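Local coordinates for putative baseplate protein (Unidentified phage, PDB 2FSD), which probably recognises the receptor on Lactococcus lactis host cells, as the head domain of a phage receptor-binding protein, at residues T37-A42 / L51-I56; P70-N75 / I118-P123; G81-A86 / I111-S116; P92-S97 / L137-L142; G98-H103 / T126-K131. All coordinates share one frame; numbering follows the deposited sequence.

In the fold
From the N terminus, contact 1 closes the hairpin of strands 34-41 and 50-56, and the chain then enters strand 59-68. Contact 2 opens in the following loop and closes a long loop at 118-123; contact 3, between the ends of strands 77-82 and 105-114, sits wholly within it. Contact 4 opens inside both and closes at the C terminus, so it crosses contacts 2 and 3. Contact 5, lying within the span of contact 4, crosses the same two. All five tie elements of one closed antiparallel barrel. Contacts 2 and 5 lie together on one side of the chain's centre, where Val72 bonds to Met128, and contact 1 lies on the opposite side.

Contact 1 of 5, residues T37-A42 / L51-I56; sequences TDLNRA and LQARII
The carbonyl oxygen Leu51 O takes the N-H of Leu39 at 2.9 Å and also meets the CA-H of Asp38, with Asp38 CA 3.3 Å from Leu51 O. Further along, Thr37 and Ala53 form a hydrogen-bonded antiparallel pair through Ala53 N to Thr37 O and Thr37 N to Ala53 O, each 2.9 Å. Between these bonds Asp38 and Gln52 make a non-hydrogen-bonded pair. This is the first hairpin of the barrel, strands 34-41 and 50-56, the former interrupted at Leu39. There Leu39 turns its side chain in toward the second strand and crosses Leu51 at about a right angle, with Leu39 CB 3.8 Å from Leu51 CD2. Leu39 CD1 reaches further along, 3.8 Å from Ala53 CB; Phe87 packs on Ala53 and Thr37. Arg41 runs extended from CG to NE, laying one face of its guanidinium over Leu51 CB, while NH1 is held by Thr48 O. A water lies in the guanidinium plane at its edge, only weakly bonded to NH2. That water accepts the N-H of Leu51 at 2.9 Å and bonds to Asp38 OD1, also 2.9 Å away.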
# COMPACT_ATOMS: atom_id res chain seq x y z
N THR A 37 -11.68 15.07 -4.72
CA THR A 37 -12.81 14.74 -5.59
C THR A 37 -13.18 13.28 -5.34
O THR A 37 -12.30 12.43 -5.27
CB THR A 37 -12.42 14.90 -7.06
OG1 THR A 37 -11.86 16.21 -7.27
CG2 THR A 37 -13.62 14.70 -7.99
N ASP A 38 -14.48 13.01 -5.20
CA ASP A 38 -14.98 11.65 -5.10
C ASP A 38 -14.76 10.90 -6.41
O ASP A 38 -15.03 11.42 -7.49
CB ASP A 38 -16.48 11.64 -4.77
CG ASP A 38 -16.81 12.25 -3.43
OD1 ASP A 38 -16.05 12.03 -2.44
OD2 ASP A 38 -17.84 12.96 -3.36
N LEU A 39 -14.28 9.66 -6.32
CA LEU A 39 -14.23 8.81 -7.49
C LEU A 39 -15.65 8.33 -7.75
O LEU A 39 -16.50 8.36 -6.84
CB LEU A 39 -13.32 7.60 -7.28
CG LEU A 39 -11.82 7.82 -7.45
CD1 LEU A 39 -11.30 8.79 -6.40
CD2 LEU A 39 -11.09 6.48 -7.37
N ASN A 40 -15.90 7.91 -8.98
CA ASN A 40 -17.12 7.19 -9.34
C ASN A 40 -16.93 5.73 -8.96
O ASN A 40 -15.92 5.13 -9.32
CB ASN A 40 -17.42 7.34 -10.85
CG ASN A 40 -17.46 8.81 -11.30
OD1 ASN A 40 -18.09 9.64 -10.65
ND2 ASN A 40 -16.76 9.14 -12.39
N ARG A 41 -17.89 5.18 -8.23
CA ARG A 41 -17.79 3.80 -7.77
C ARG A 41 -18.37 2.82 -8.79
O ARG A 41 -19.45 3.05 -9.37
CB ARG A 41 -18.50 3.62 -6.43
CG ARG A 41 -17.86 4.38 -5.29
CD ARG A 41 -18.90 4.76 -4.28
NE ARG A 41 -18.39 5.65 -3.23
CZ ARG A 41 -18.14 5.29 -1.97
NH1 ARG A 41 -18.31 4.04 -1.57
NH2 ARG A 41 -17.72 6.20 -1.10
N ALA A 42 -17.65 1.71 -8.97
CA ALA A 42 -18.03 0.64 -9.90
C ALA A 42 -19.25 -0.09 -9.37
O ALA A 42 -19.61 0.05 -8.20
CB ALA A 42 -16.85 -0.34 -10.09
N LEU A 51 -14.20 7.73 -0.84
CA LEU A 51 -13.24 7.35 -1.88
C LEU A 51 -13.00 8.56 -2.75
O LEU A 51 -13.87 8.98 -3.50
CB LEU A 51 -13.79 6.21 -2.75
CG LEU A 51 -12.89 5.79 -3.91
CD1 LEU A 51 -11.52 5.26 -3.44
CD2 LEU A 51 -13.61 4.75 -4.79
N GLN A 52 -11.80 9.12 -2.63
CA GLN A 52 -11.49 10.38 -3.28
C GLN A 52 -10.00 10.51 -3.65
O GLN A 52 -9.14 9.80 -3.12
CB GLN A 52 -11.94 11.54 -2.39
CG GLN A 52 -11.52 11.39 -0.94
CD GLN A 52 -11.83 12.59 -0.08
OE1 GLN A 52 -12.39 13.57 -0.54
NE2 GLN A 52 -11.45 12.52 1.18
N ALA A 53 -9.72 11.41 -4.58
CA ALA A 53 -8.38 11.69 -5.04
C ALA A 53 -8.16 13.20 -5.28
O ALA A 53 -9.12 13.96 -5.47
CB ALA A 53 -8.09 10.89 -6.30
N ARG A 54 -6.89 13.61 -5.24
CA ARG A 54 -6.48 15.01 -5.46
C ARG A 54 -5.11 15.04 -6.16
O ARG A 54 -4.34 14.09 -6.08
CB ARG A 54 -6.41 15.77 -4.13
CG ARG A 54 -5.07 15.64 -3.44
CD ARG A 54 -5.08 16.06 -1.99
NE ARG A 54 -5.44 17.45 -1.80
CZ ARG A 54 -5.28 18.14 -0.66
NH1 ARG A 54 -4.74 17.58 0.41
NH2 ARG A 54 -5.66 19.40 -0.62
N ILE A 55 -4.82 16.15 -6.84
CA ILE A 55 -3.50 16.36 -7.45
C ILE A 55 -2.92 17.66 -6.92
O ILE A 55 -3.54 18.73 -7.08
CB ILE A 55 -3.56 16.38 -8.99
CG1 ILE A 55 -4.03 15.03 -9.52
CG2 ILE A 55 -2.17 16.74 -9.59
CD1 ILE A 55 -4.43 15.04 -10.98
N ILE A 56 -1.76 17.57 -6.27
CA ILE A 56 -1.03 18.75 -5.82
C ILE A 56 0.40 18.67 -6.36
O ILE A 56 1.15 17.75 -6.03
CB ILE A 56 -0.95 18.85 -4.29
CG1 ILE A 56 -2.27 18.50 -3.63
CG2 ILE A 56 -0.48 20.28 -3.88
CD1 ILE A 56 -2.10 18.17 -2.19
O HOH W 1 -16.49 9.36 -1.52
O HOH W 2 -16.80 7.87 -4.49

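Contact 2 of 5, residues P70-N75 / I118-P123; sequences PNVAPN and IAVGNP
Asn122 has CG anti to its own backbone N (chi1 -175°), and with chi2 near zero ND2 lies trans to CA, at the far end of the side chain and against Val72. Val72 in turn carries CG1 anti to its N (chi1 -161°), which points that methyl at the backbone of the other segment. The two side chains slide past each other in opposite directions, Val72 CG1 coming to 4.0 Å from Asn122 CB and to 3.9 Å from Val120 O. Alongside, the amide donates from Asn122 ND2 to Val72 O over 3.1 Å, arriving well above the carbonyl plane instead of on a lone pair. The second N-H of ND2 goes to Thr126 O, and OD1 accepts from Asn124 N, which leaves this buried amide little freedom to rotate. Val72 O is itself shared, since the backbone of Met128 also bonds to it. In the barrel, segment 70-75 is the connection from strand 59-68 to strand 77-82, and it passes over the end of strand 117-121, where the chain leaves the sheet. Val72 CG2 adds a looser apolar touch to Val120 CG1 at 4.4 Å, next to Val78 and Val80 of strand 77-82. Pro74 lies side by side with Asn122, its CD 4.2 Å from ND2. Beyond the proline the chain turns at Asn75, which has a positive phi, and Asn75 N donates almost straight to Asn122 O, 2.9 Å away with 172° at the hydrogen.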
# COMPACT_ATOMS: atom_id res chain seq x y z
N PRO A 70 -17.52 -5.73 -3.08
CA PRO A 70 -17.97 -7.11 -3.34
C PRO A 70 -17.01 -8.20 -2.83
O PRO A 70 -15.78 -7.98 -2.70
CB PRO A 70 -18.03 -7.18 -4.87
CG PRO A 70 -18.07 -5.76 -5.35
CD PRO A 70 -17.39 -4.93 -4.32
N ASN A 71 -17.58 -9.37 -2.52
CA ASN A 71 -16.80 -10.57 -2.24
C ASN A 71 -15.70 -10.75 -3.27
O ASN A 71 -15.95 -10.66 -4.47
CB ASN A 71 -17.68 -11.81 -2.30
CG ASN A 71 -18.85 -11.74 -1.35
OD1 ASN A 71 -18.82 -11.04 -0.36
ND2 ASN A 71 -19.90 -12.49 -1.67
N VAL A 72 -14.49 -11.02 -2.80
CA VAL A 72 -13.34 -11.23 -3.66
C VAL A 72 -12.72 -12.57 -3.32
O VAL A 72 -12.34 -12.80 -2.17
CB VAL A 72 -12.22 -10.14 -3.45
CG1 VAL A 72 -11.28 -10.10 -4.66
CG2 VAL A 72 -12.81 -8.77 -3.18
N ALA A 73 -12.61 -13.43 -4.32
CA ALA A 73 -11.96 -14.73 -4.17
C ALA A 73 -10.45 -14.54 -4.13
O ALA A 73 -9.95 -13.54 -4.63
CB ALA A 73 -12.34 -15.69 -5.33
N PRO A 74 -9.72 -15.51 -3.55
CA PRO A 74 -8.27 -15.46 -3.52
C PRO A 74 -7.67 -15.28 -4.91
O PRO A 74 -7.97 -16.07 -5.81
CB PRO A 74 -7.88 -16.81 -2.91
CG PRO A 74 -9.02 -17.14 -2.05
CD PRO A 74 -10.22 -16.70 -2.83
N ASN A 75 -6.83 -14.26 -5.09
CA ASN A 75 -6.18 -13.96 -6.38
C ASN A 75 -7.07 -13.31 -7.45
O ASN A 75 -6.60 -13.02 -8.55
CB ASN A 75 -5.50 -15.21 -6.98
CG ASN A 75 -3.99 -15.17 -6.85
OD1 ASN A 75 -3.31 -14.40 -7.54
ND2 ASN A 75 -3.45 -16.02 -5.96
N ILE A 118 -9.27 2.39 -9.31
CA ILE A 118 -8.90 1.63 -8.13
C ILE A 118 -9.67 0.31 -8.18
O ILE A 118 -10.84 0.27 -8.52
CB ILE A 118 -9.26 2.38 -6.80
CG1 ILE A 118 -8.47 3.71 -6.68
CG2 ILE A 118 -9.02 1.49 -5.56
CD1 ILE A 118 -6.99 3.54 -6.44
N ALA A 119 -8.97 -0.77 -7.87
CA ALA A 119 -9.57 -2.10 -7.80
C ALA A 119 -8.92 -2.84 -6.63
O ALA A 119 -7.83 -2.48 -6.19
CB ALA A 119 -9.37 -2.85 -9.12
N VAL A 120 -9.60 -3.85 -6.11
CA VAL A 120 -9.12 -4.50 -4.89
C VAL A 120 -8.89 -6.00 -5.09
O VAL A 120 -9.69 -6.69 -5.70
CB VAL A 120 -10.04 -4.15 -3.67
CG1 VAL A 120 -11.48 -4.64 -3.87
CG2 VAL A 120 -9.45 -4.67 -2.37
N GLY A 121 -7.74 -6.48 -4.59
CA GLY A 121 -7.35 -7.88 -4.69
C GLY A 121 -7.26 -8.57 -3.35
O GLY A 121 -7.14 -7.92 -2.31
N ASN A 122 -7.34 -9.90 -3.38
CA ASN A 122 -7.31 -10.73 -2.18
C ASN A 122 -6.07 -11.62 -2.13
O ASN A 122 -6.03 -12.67 -2.80
CB ASN A 122 -8.56 -11.60 -2.10
CG ASN A 122 -8.62 -12.39 -0.82
OD1 ASN A 122 -7.72 -12.29 0.01
ND2 ASN A 122 -9.68 -13.17 -0.65
N PRO A 123 -5.07 -11.24 -1.30
CA PRO A 123 -3.84 -12.00 -1.17
C PRO A 123 -3.95 -13.15 -0.16
O PRO A 123 -2.98 -13.87 0.06
CB PRO A 123 -2.84 -10.95 -0.69
CG PRO A 123 -3.65 -10.03 0.13
CD PRO A 123 -5.06 -10.05 -0.43

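Contact 3 of 5, residues G81-A86 / I111-S116; sequences GTFPPA and INMSPS
A Met-aromatic contact between Phe83 and Met113 joins the ends of barrel strands 77-82 and 105-114, which are not direct neighbours: strand 117-121 lies between them in the sheet. The sulfur meets the ring at its edge. Met113 SD is 4.8 Å from the ring centroid, 80° off the ring normal, and 3.5 Å from Phe83 CZ. The methyl reaches the same corner obliquely from out of the ring plane, Met113 CE standing 3.6 Å from Phe83 CZ. Met113 leaves its strand with CG anti to the backbone N and then bends at chi2 (67°), a shape that turns the thioether back toward the phenyl group; the two side chains cross at about a right angle. The same edge of the phenyl ring faces a backbone carbonyl, with Phe83 CE2 3.4 Å from Ser114 O near the ring plane, an approach that sets weakly positive aromatic hydrogens against oxygen. Leu39 and Leu91 pack on Phe83, and Leu137 and Pro92 on Met113, so the pair belongs to the apolar filling of the barrel. On the outer margin, Thr82 turns its methyl toward the turn after strand 105-114, Thr82 CG2 lying 3.6 Å from Ser116 O. A single water bridges the backbones beside it, accepting from Phe83 N at 2.8 Å and donating to Pro115 O at 2.9 Å.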
# COMPACT_ATOMS: atom_id res chain seq x y z
N GLY A 81 -13.46 1.86 -7.95
CA GLY A 81 -13.79 3.18 -8.46
C GLY A 81 -13.05 3.57 -9.72
O GLY A 81 -12.14 2.86 -10.15
N THR A 82 -13.46 4.68 -10.33
CA THR A 82 -12.78 5.23 -11.49
C THR A 82 -12.52 6.74 -11.29
O THR A 82 -13.28 7.43 -10.58
CB THR A 82 -13.58 5.02 -12.83
OG1 THR A 82 -14.90 5.53 -12.70
CG2 THR A 82 -13.64 3.55 -13.22
N PHE A 83 -11.47 7.25 -11.92
CA PHE A 83 -11.18 8.69 -11.80
C PHE A 83 -12.06 9.50 -12.76
O PHE A 83 -12.24 9.12 -13.93
CB PHE A 83 -9.71 8.96 -12.08
CG PHE A 83 -8.78 8.28 -11.12
CD1 PHE A 83 -8.61 8.77 -9.83
CD2 PHE A 83 -8.07 7.12 -11.50
CE1 PHE A 83 -7.76 8.14 -8.93
CE2 PHE A 83 -7.21 6.49 -10.60
CZ PHE A 83 -7.06 7.00 -9.32
N PRO A 84 -12.65 10.61 -12.27
CA PRO A 84 -13.23 11.56 -13.22
C PRO A 84 -12.19 12.04 -14.25
O PRO A 84 -10.99 12.06 -13.93
CB PRO A 84 -13.69 12.71 -12.32
CG PRO A 84 -13.94 12.06 -10.99
CD PRO A 84 -12.86 11.04 -10.87
N PRO A 85 -12.64 12.37 -15.48
CA PRO A 85 -11.79 12.89 -16.57
C PRO A 85 -10.94 14.12 -16.23
O PRO A 85 -10.06 14.47 -17.01
CB PRO A 85 -12.79 13.27 -17.66
CG PRO A 85 -13.97 12.48 -17.41
CD PRO A 85 -14.03 12.19 -15.93
N ALA A 86 -11.23 14.80 -15.13
CA ALA A 86 -10.39 15.91 -14.70
C ALA A 86 -8.96 15.44 -14.40
O ALA A 86 -8.01 16.18 -14.66
CB ALA A 86 -11.01 16.60 -13.47
N ILE A 111 -4.29 -3.30 -3.12
CA ILE A 111 -4.88 -2.15 -3.82
C ILE A 111 -4.26 -1.98 -5.20
O ILE A 111 -3.06 -1.76 -5.33
CB ILE A 111 -4.70 -0.84 -3.04
CG1 ILE A 111 -5.26 -0.97 -1.62
CG2 ILE A 111 -5.35 0.32 -3.80
CD1 ILE A 111 -6.80 -1.09 -1.54
N ASN A 112 -5.09 -2.08 -6.23
CA ASN A 112 -4.65 -1.94 -7.63
C ASN A 112 -4.90 -0.50 -8.14
O ASN A 112 -6.04 -0.04 -8.22
CB ASN A 112 -5.40 -2.98 -8.48
CG ASN A 112 -4.85 -3.11 -9.88
OD1 ASN A 112 -4.70 -2.12 -10.61
ND2 ASN A 112 -4.54 -4.33 -10.27
N MET A 113 -3.81 0.21 -8.45
CA MET A 113 -3.86 1.58 -8.97
C MET A 113 -3.44 1.58 -10.44
O MET A 113 -2.46 0.93 -10.80
CB MET A 113 -2.96 2.50 -8.14
CG MET A 113 -2.75 3.89 -8.72
SD MET A 113 -4.22 4.95 -8.75
CE MET A 113 -3.60 6.31 -9.75
N SER A 114 -4.19 2.29 -11.28
CA SER A 114 -3.88 2.44 -12.70
C SER A 114 -4.64 3.64 -13.28
O SER A 114 -5.43 4.28 -12.56
CB SER A 114 -4.22 1.17 -13.47
OG SER A 114 -5.60 0.84 -13.36
N PRO A 115 -4.36 4.00 -14.54
CA PRO A 115 -5.28 4.87 -15.29
C PRO A 115 -6.74 4.41 -15.20
O PRO A 115 -7.64 5.24 -15.23
CB PRO A 115 -4.76 4.77 -16.72
CG PRO A 115 -3.29 4.57 -16.55
CD PRO A 115 -3.15 3.69 -15.33
N SER A 116 -6.97 3.10 -15.07
CA SER A 116 -8.32 2.53 -15.07
C SER A 116 -9.09 2.70 -13.77
O SER A 116 -10.29 2.41 -13.74
CB SER A 116 -8.25 1.04 -15.40
OG SER A 116 -7.57 0.87 -16.62
O HOH W 3 -10.21 5.97 -14.02

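Contact 4 of 5, residues P92-S97 / L137-L142; sequences PQFDSS and LSAPLL
Pro92, Phe94 and Leu137 carry most of this packing between the start of strand 94-102, with the loop residue Pro92 just before it, and the C-terminal strand 132-140 of the antiparallel barrel. The short segments 94-97 and 137-140 run 149° apart in direction, with axes 9.3 Å apart at closest approach, so here they are separated by side chains and are not joined by backbone bonds. Phe94 fills the gap. Its CG stands between the backbone N and carbonyl carbon (chi1 56°), which sends the ring toward the other strand, where Leu137 and Ala139 meet it obliquely. Leu137 covers one end of the ring with both methyls, CD2 at 3.9 Å from Phe94 CE1 and CD1 at 4.0 Å from Phe94 CZ. Ala139 CB sits on the other side of CZ, 3.6 Å from Phe94 CE2. The same methyl touches the proline, Ala139 CB being 3.9 Å from Pro92 CG, so one methyl touches both the aromatic and the pyrrolidine ring. Pro92 CG also lies 3.8 Å from Pro140 O, and Ile60 of strand 59-68 packs on Pro92. The parting of the strands coincides with the subunit interface: Phe94 stacks on Phe94 of the second subunit, and Leu137 and Ser138 pair antiparallel with a strand of that chain, continuing the sheet across. Ser96 places its OG in the plane of the Phe94 ring at the edge, and this oxygen also lies 3.7 Å from Leu137 CD2.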
# COMPACT_ATOMS: atom_id res chain seq x y z
N PRO A 92 -0.22 6.88 -12.74
CA PRO A 92 0.71 5.77 -12.53
C PRO A 92 0.04 4.41 -12.32
O PRO A 92 -1.17 4.33 -12.09
CB PRO A 92 1.48 6.21 -11.26
CG PRO A 92 0.54 7.09 -10.52
CD PRO A 92 -0.36 7.73 -11.54
N GLN A 93 0.84 3.35 -12.39
CA GLN A 93 0.38 2.00 -12.07
C GLN A 93 1.24 1.38 -10.98
O GLN A 93 2.46 1.29 -11.13
CB GLN A 93 0.41 1.08 -13.30
CG GLN A 93 0.41 -0.46 -12.97
CD GLN A 93 -0.98 -1.02 -12.64
OE1 GLN A 93 -1.83 -1.09 -13.52
NE2 GLN A 93 -1.20 -1.42 -11.38
N PHE A 94 0.58 0.89 -9.93
CA PHE A 94 1.24 0.05 -8.94
C PHE A 94 0.22 -0.64 -8.05
O PHE A 94 -0.92 -0.17 -7.93
CB PHE A 94 2.26 0.85 -8.10
CG PHE A 94 1.68 2.04 -7.40
CD1 PHE A 94 1.10 1.91 -6.14
CD2 PHE A 94 1.73 3.30 -7.99
CE1 PHE A 94 0.57 3.01 -5.48
CE2 PHE A 94 1.19 4.40 -7.34
CZ PHE A 94 0.61 4.26 -6.08
N ASP A 95 0.62 -1.76 -7.45
CA ASP A 95 -0.17 -2.43 -6.44
C ASP A 95 0.42 -2.09 -5.06
O ASP A 95 1.64 -2.16 -4.87
CB ASP A 95 -0.20 -3.94 -6.65
CG ASP A 95 -1.02 -4.37 -7.88
OD1 ASP A 95 -1.73 -3.55 -8.50
OD2 ASP A 95 -0.95 -5.56 -8.22
N SER A 96 -0.43 -1.70 -4.13
CA SER A 96 -0.03 -1.48 -2.74
C SER A 96 -0.96 -2.22 -1.78
O SER A 96 -1.85 -2.95 -2.21
CB SER A 96 0.06 0.02 -2.41
OG SER A 96 -1.13 0.74 -2.66
N SER A 97 -0.70 -2.09 -0.48
CA SER A 97 -1.51 -2.68 0.56
C SER A 97 -2.62 -1.75 1.04
O SER A 97 -2.49 -0.52 1.02
CB SER A 97 -0.65 -3.03 1.77
OG SER A 97 0.37 -3.94 1.43
N LEU A 137 -2.69 6.08 -0.85
CA LEU A 137 -1.55 5.98 -1.75
C LEU A 137 -1.28 7.29 -2.46
O LEU A 137 -2.12 8.19 -2.46
CB LEU A 137 -1.74 4.82 -2.74
CG LEU A 137 -2.96 4.80 -3.65
CD1 LEU A 137 -2.85 5.81 -4.81
CD2 LEU A 137 -3.14 3.40 -4.19
N SER A 138 -0.09 7.38 -3.03
CA SER A 138 0.31 8.54 -3.82
C SER A 138 1.56 8.24 -4.66
O SER A 138 2.41 7.44 -4.28
CB SER A 138 0.55 9.75 -2.92
OG SER A 138 1.69 9.58 -2.11
N ALA A 139 1.62 8.87 -5.83
CA ALA A 139 2.81 8.86 -6.67
C ALA A 139 2.80 10.06 -7.61
O ALA A 139 1.74 10.65 -7.87
CB ALA A 139 2.89 7.57 -7.45
N PRO A 140 3.98 10.44 -8.12
CA PRO A 140 4.01 11.47 -9.16
C PRO A 140 3.25 11.04 -10.42
O PRO A 140 3.20 9.86 -10.75
CB PRO A 140 5.52 11.64 -9.46
CG PRO A 140 6.20 10.44 -8.86
CD PRO A 140 5.33 9.94 -7.76
N LEU A 141 2.64 12.00 -11.11
CA LEU A 141 2.06 11.72 -12.42
C LEU A 141 3.15 11.25 -13.37
O LEU A 141 4.35 11.49 -13.13
CB LEU A 141 1.33 12.95 -12.98
CG LEU A 141 0.07 13.39 -12.21
CD1 LEU A 141 -0.56 14.65 -12.80
CD2 LEU A 141 -0.94 12.26 -12.15
N LEU A 142 2.73 10.53 -14.42
CA LEU A 142 3.59 10.01 -15.51
C LEU A 142 4.20 8.65 -15.17
O LEU A 142 3.58 7.61 -15.38
CB LEU A 142 4.70 11.00 -15.93
CG LEU A 142 4.39 12.48 -16.14
CD1 LEU A 142 5.37 13.08 -17.15
CD2 LEU A 142 2.96 12.72 -16.61

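Contact 5 of 5, residues G98-H103 / T126-K131; sequences GTFYSH and TSMNGK
Met128 lies over a face of the Phe100 ring, and Lys131 crosses the Phe100 side chain at about a right angle. The pairing holds the loop between strands 117-121 and 132-140 against the end of barrel strand 94-102. Met128 CG stands 3.8 Å from the ring centroid and 25° off the normal, a CH-pi contact displaced toward the CD2 and CE2 rim. The sulfur follows at an oblique angle, Met128 SD being 4.5 Å from the same centroid, so a CH-pi contact through CG and a Met-aromatic contact through SD share the ring. Bends at chi2 and chi3 then lead the methyl away. Lys131 comes in at the other ortho carbon, its CB 3.6 Å from Phe100 CD1. Having passed the phenyl group, the lysine turns at chi2 (-60°) and runs straight from there, which carries its ammonium to the next side chain of the strand that points toward the loop: Lys131 NZ donates to Ser102 OG at 2.9 Å. Tyr101, between Phe100 and Ser102, points its side chain away and contributes backbone instead, Tyr101 O receiving the CA-H of Lys131 with 3.4 Å between O and CA. Regular pairing starts just beyond, where Tyr101 bonds to Thr132, while at the other end of the loop Met128 bonds through its backbone to Val72. Gly130, with positive phi, makes the turn between Met128 and Lys131, and its carbonyl oxygen, Gly130 O, rests 3.4 Å from Ser102 CB.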
# COMPACT_ATOMS: atom_id res chain seq x y z
N GLY A 98 -3.71 -2.37 1.46
CA GLY A 98 -4.76 -1.72 2.22
C GLY A 98 -5.22 -2.71 3.26
O GLY A 98 -4.52 -3.69 3.56
N THR A 99 -6.41 -2.49 3.80
CA THR A 99 -7.01 -3.45 4.71
C THR A 99 -8.41 -3.87 4.24
O THR A 99 -9.09 -3.10 3.56
CB THR A 99 -7.09 -2.89 6.14
OG1 THR A 99 -7.70 -1.59 6.13
CG2 THR A 99 -5.68 -2.80 6.74
N PHE A 100 -8.77 -5.12 4.53
CA PHE A 100 -10.18 -5.54 4.55
C PHE A 100 -10.63 -5.46 6.00
O PHE A 100 -9.81 -5.58 6.92
CB PHE A 100 -10.38 -6.99 4.08
CG PHE A 100 -10.12 -7.22 2.61
CD1 PHE A 100 -11.01 -6.74 1.65
CD2 PHE A 100 -9.03 -7.97 2.19
CE1 PHE A 100 -10.79 -6.97 0.30
CE2 PHE A 100 -8.81 -8.21 0.83
CZ PHE A 100 -9.69 -7.72 -0.11
N TYR A 101 -11.92 -5.27 6.20
CA TYR A 101 -12.49 -5.18 7.53
C TYR A 101 -13.94 -5.66 7.60
O TYR A 101 -14.78 -5.21 6.84
CB TYR A 101 -12.44 -3.73 8.04
CG TYR A 101 -13.16 -3.61 9.35
CD1 TYR A 101 -12.54 -4.01 10.53
CD2 TYR A 101 -14.49 -3.18 9.41
CE1 TYR A 101 -13.19 -3.94 11.72
CE2 TYR A 101 -15.16 -3.11 10.62
CZ TYR A 101 -14.49 -3.49 11.77
OH TYR A 101 -15.12 -3.43 12.99
N SER A 102 -14.21 -6.55 8.55
CA SER A 102 -15.58 -6.82 8.99
C SER A 102 -15.52 -7.39 10.40
O SER A 102 -14.51 -7.98 10.79
CB SER A 102 -16.29 -7.82 8.07
OG SER A 102 -15.85 -9.14 8.33
N HIS A 103 -16.60 -7.19 11.16
CA HIS A 103 -16.76 -7.80 12.48
C HIS A 103 -15.50 -7.70 13.35
O HIS A 103 -15.07 -8.68 13.94
CB HIS A 103 -17.18 -9.27 12.34
CG HIS A 103 -18.47 -9.46 11.60
ND1 HIS A 103 -18.64 -10.42 10.62
CD2 HIS A 103 -19.65 -8.79 11.68
CE1 HIS A 103 -19.87 -10.34 10.15
NE2 HIS A 103 -20.50 -9.36 10.77
N THR A 126 -8.45 -17.51 1.66
CA THR A 126 -9.92 -17.59 1.76
C THR A 126 -10.53 -16.36 1.10
O THR A 126 -9.86 -15.34 0.92
CB THR A 126 -10.41 -17.64 3.22
OG1 THR A 126 -11.84 -17.78 3.23
CG2 THR A 126 -10.10 -16.35 3.98
N SER A 127 -11.81 -16.47 0.74
CA SER A 127 -12.52 -15.36 0.11
C SER A 127 -12.75 -14.24 1.11
O SER A 127 -13.04 -14.49 2.27
CB SER A 127 -13.86 -15.83 -0.48
OG SER A 127 -14.59 -14.73 -1.04
N MET A 128 -12.62 -13.00 0.67
CA MET A 128 -12.87 -11.84 1.53
C MET A 128 -14.27 -11.32 1.28
O MET A 128 -14.55 -10.76 0.23
CB MET A 128 -11.82 -10.76 1.29
CG MET A 128 -10.46 -11.17 1.82
SD MET A 128 -10.40 -11.25 3.60
CE MET A 128 -10.42 -13.00 3.97
N ASN A 129 -15.14 -11.53 2.25
CA ASN A 129 -16.59 -11.36 2.05
C ASN A 129 -17.14 -10.33 3.04
O ASN A 129 -16.77 -10.34 4.20
CB ASN A 129 -17.34 -12.68 2.31
CG ASN A 129 -16.89 -13.83 1.42
OD1 ASN A 129 -16.95 -14.98 1.84
ND2 ASN A 129 -16.48 -13.55 0.19
N GLY A 130 -18.06 -9.49 2.59
CA GLY A 130 -18.69 -8.52 3.49
C GLY A 130 -17.70 -7.51 4.05
O GLY A 130 -17.89 -7.00 5.16
N LYS A 131 -16.66 -7.20 3.28
CA LYS A 131 -15.58 -6.35 3.77
C LYS A 131 -15.75 -4.89 3.34
O LYS A 131 -16.38 -4.59 2.32
CB LYS A 131 -14.23 -6.90 3.30
CG LYS A 131 -13.96 -8.39 3.69
CD LYS A 131 -13.96 -8.60 5.19
CE LYS A 131 -13.70 -10.02 5.58
NZ LYS A 131 -13.49 -10.17 7.06